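Local coordinates for protein (soluble lytic transglycosylase SLT70) (Escherichia coli, PDB 1QSA), which cleaves the glycosidic bonds between N-acetylmuramic acid and N-acetylglucosamine in peptidoglycan, with formation of a 1,6-anhydro bond in the N-acetylmuramic acid, at residues 324-329 with 340-345. Numbering follows the deposited sequence. Where two conformers were deposited one is given.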
loop_
_atom_site.group_PDB
_atom_site.type_symbol
_atom_site.label_atom_id
_atom_site.label_comp_id
_atom_site.label_asym_id
_atom_site.label_seq_id
_atom_site.Cartn_x
_atom_site.Cartn_y
_atom_site.Cartn_z
ATOM N N TRP A 324 16.087 -1.778 21.747
ATOM C CA TRP A 324 17.088 -0.735 22.007
ATOM C C TRP A 324 17.219 -0.394 23.487
ATOM O O TRP A 324 18.288 0.030 23.940
ATOM C CB TRP A 324 16.893 0.474 21.087
ATOM C CG TRP A 324 17.312 0.126 19.666
ATOM C CD1 TRP A 324 16.484 -0.094 18.592
ATOM C CD2 TRP A 324 18.643 -0.162 19.205
ATOM N NE1 TRP A 324 17.214 -0.519 17.505
ATOM C CE2 TRP A 324 18.540 -0.569 17.847
ATOM C CE3 TRP A 324 19.913 -0.121 19.809
ATOM C CZ2 TRP A 324 19.653 -0.936 17.083
ATOM C CZ3 TRP A 324 21.029 -0.486 19.043
ATOM C CH2 TRP A 324 20.886 -0.890 17.691
ATOM N N GLN A 325 16.168 -0.667 24.257
ATOM C CA GLN A 325 16.239 -0.462 25.708
ATOM C C GLN A 325 17.183 -1.542 26.251
ATOM O O GLN A 325 18.029 -1.270 27.106
ATOM C CB GLN A 325 14.858 -0.613 26.346
ATOM C CG GLN A 325 14.861 -0.406 27.862
ATOM C CD GLN A 325 15.301 0.990 28.260
ATOM O OE1 GLN A 325 16.496 1.267 28.403
ATOM N NE2 GLN A 325 14.334 1.883 28.440
ATOM N N ALA A 326 17.027 -2.765 25.741
ATOM C CA ALA A 326 17.875 -3.885 26.131
ATOM C C ALA A 326 19.325 -3.581 25.748
ATOM O O ALA A 326 20.243 -3.868 26.511
ATOM C CB ALA A 326 17.408 -5.153 25.449
ATOM N N ASP A 327 19.524 -3.001 24.561
ATOM C CA ASP A 327 20.870 -2.647 24.091
ATOM C C ASP A 327 21.559 -1.667 25.058
ATOM O O ASP A 327 22.732 -1.835 25.399
ATOM C CB ASP A 327 20.787 -2.042 22.690
ATOM C CG ASP A 327 22.155 -1.723 22.108
ATOM O OD1 ASP A 327 22.817 -2.642 21.574
ATOM O OD2 ASP A 327 22.564 -0.554 22.196
ATOM N N LEU A 328 20.811 -0.663 25.512
ATOM C CA LEU A 328 21.335 0.321 26.468
ATOM C C LEU A 328 21.665 -0.341 27.812
ATOM O O LEU A 328 22.737 -0.104 28.388
ATOM C CB LEU A 328 20.308 1.426 26.706
ATOM C CG LEU A 328 20.051 2.424 25.580
ATOM C CD1 LEU A 328 18.859 3.287 25.960
ATOM C CD2 LEU A 328 21.311 3.269 25.330
ATOM N N LEU A 329 20.761 -1.195 28.289
ATOM C CA LEU A 329 20.943 -1.903 29.564
ATOM C C LEU A 329 22.156 -2.821 29.535
ATOM O O LEU A 329 22.886 -2.926 30.519
ATOM C CB LEU A 329 19.693 -2.716 29.909
ATOM C CG LEU A 329 18.488 -1.899 30.386
ATOM C CD1 LEU A 329 17.236 -2.790 30.392
ATOM C CD2 LEU A 329 18.752 -1.302 31.781
ATOM N N GLU A 340 16.202 -10.413 29.964
ATOM C CA GLU A 340 14.810 -10.801 30.173
ATOM C C GLU A 340 13.994 -10.160 29.040
ATOM O O GLU A 340 13.086 -10.794 28.485
ATOM C CB GLU A 340 14.309 -10.354 31.546
ATOM C CG GLU A 340 12.836 -10.686 31.818
ATOM C CD GLU A 340 12.470 -12.160 31.599
ATOM O OE1 GLU A 340 13.289 -13.058 31.915
ATOM O OE2 GLU A 340 11.344 -12.421 31.108
ATOM N N ILE A 341 14.344 -8.926 28.667
ATOM C CA ILE A 341 13.648 -8.243 27.573
ATOM C C ILE A 341 13.878 -9.016 26.280
ATOM O O ILE A 341 12.935 -9.266 25.523
ATOM C CB ILE A 341 14.136 -6.773 27.367
ATOM C CG1 ILE A 341 13.734 -5.898 28.560
ATOM C CG2 ILE A 341 13.547 -6.197 26.048
ATOM C CD1 ILE A 341 14.313 -4.478 28.514
ATOM N N LEU A 342 15.131 -9.390 26.031
ATOM C CA LEU A 342 15.503 -10.144 24.831
ATOM C C LEU A 342 14.789 -11.496 24.805
ATOM O O LEU A 342 14.273 -11.905 23.772
ATOM C CB LEU A 342 17.025 -10.326 24.760
ATOM C CG LEU A 342 17.827 -9.027 24.587
ATOM C CD1 LEU A 342 19.312 -9.356 24.483
ATOM C CD2 LEU A 342 17.367 -8.273 23.324
ATOM N N HIS A 343 14.720 -12.174 25.950
ATOM C CA HIS A 343 14.040 -13.467 26.003
ATOM C C HIS A 343 12.539 -13.314 25.751
ATOM O O HIS A 343 11.929 -14.181 25.125
ATOM C CB HIS A 343 14.321 -14.185 27.330
ATOM C CG HIS A 343 15.641 -14.896 27.358
ATOM N ND1 HIS A 343 16.528 -14.786 28.408
ATOM C CD2 HIS A 343 16.223 -15.727 26.464
ATOM C CE1 HIS A 343 17.600 -15.517 28.158
ATOM N NE2 HIS A 343 17.439 -16.097 26.983
ATOM N N GLN A 344 11.948 -12.216 26.222
ATOM C CA GLN A 344 10.522 -11.974 25.980
ATOM C C GLN A 344 10.300 -11.727 24.487
ATOM O O GLN A 344 9.327 -12.196 23.905
ATOM C CB GLN A 344 10.014 -10.792 26.801
ATOM C CG GLN A 344 9.740 -11.151 28.249
ATOM C CD GLN A 344 8.822 -12.357 28.375
ATOM O OE1 GLN A 344 7.627 -12.278 28.081
ATOM N NE2 GLN A 344 9.386 -13.488 28.787
ATOM N N LEU A 345 11.226 -10.996 23.871
ATOM C CA LEU A 345 11.130 -10.699 22.443
ATOM C C LEU A 345 11.217 -11.968 21.600
ATOM O O LEU A 345 10.478 -12.119 20.629
ATOM C CB LEU A 345 12.225 -9.712 22.025
ATOM C CG LEU A 345 11.928 -8.225 22.205
ATOM C CD1 LEU A 345 13.159 -7.415 21.817
ATOM C CD2 LEU A 345 10.739 -7.829 21.329
#
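Ala326 presents its methyl to two consecutive residues of the facing helix, Ile341 and Leu342, and this is where the packing is tightest. Its CB lies 3.8 Å from CD2 of Leu342 and 4.0 Å from CG2 of Ile341, so the methyl sits against the CD2 branch of Leu342, with CG almost as near, and against the CG2 branch of Ile341. In Ile341, chi1 of -68° sets CG2 anti to the backbone N, against the alanine, and CG1 beside that N; the extended chain beyond CG1 then brings CD1 to Leu329. Leu342 starts from a less direct position, its CB not aimed at the other helix, and reaches Ala326 with the end of its side chain. The backbones approach most closely at the same place, the CA atoms of Ala326 and Ile341 being 6.2 Å apart.

The axes pass 9.4 Å from each other and their directions differ by 152°, which identifies neighbouring antiparallel helices; no hydrogen bond links the segments, and just 166 Å² is buried between them. Helices 319-331 and 335-346 are joined by a short connection and form a helical hairpin in the alpha-superhelix of this enzyme, away from the predicted catalytic Glu478. On the far side of helix 319-331, Asp327 makes salt bridges to Arg301 and Arg359; Leu328 packs on helix 301-310.

Contact thins out beyond the methyl of Ala326, where residues are partly exposed. CD1 of Ile341 meets CD1 of Leu329 at 3.9 Å, the two side chains crossing nearly at a right angle, and it lies 4.2 Å from CG of Gln325, whose chain then bends at chi2 (62°) and takes the amide away from the isoleucine.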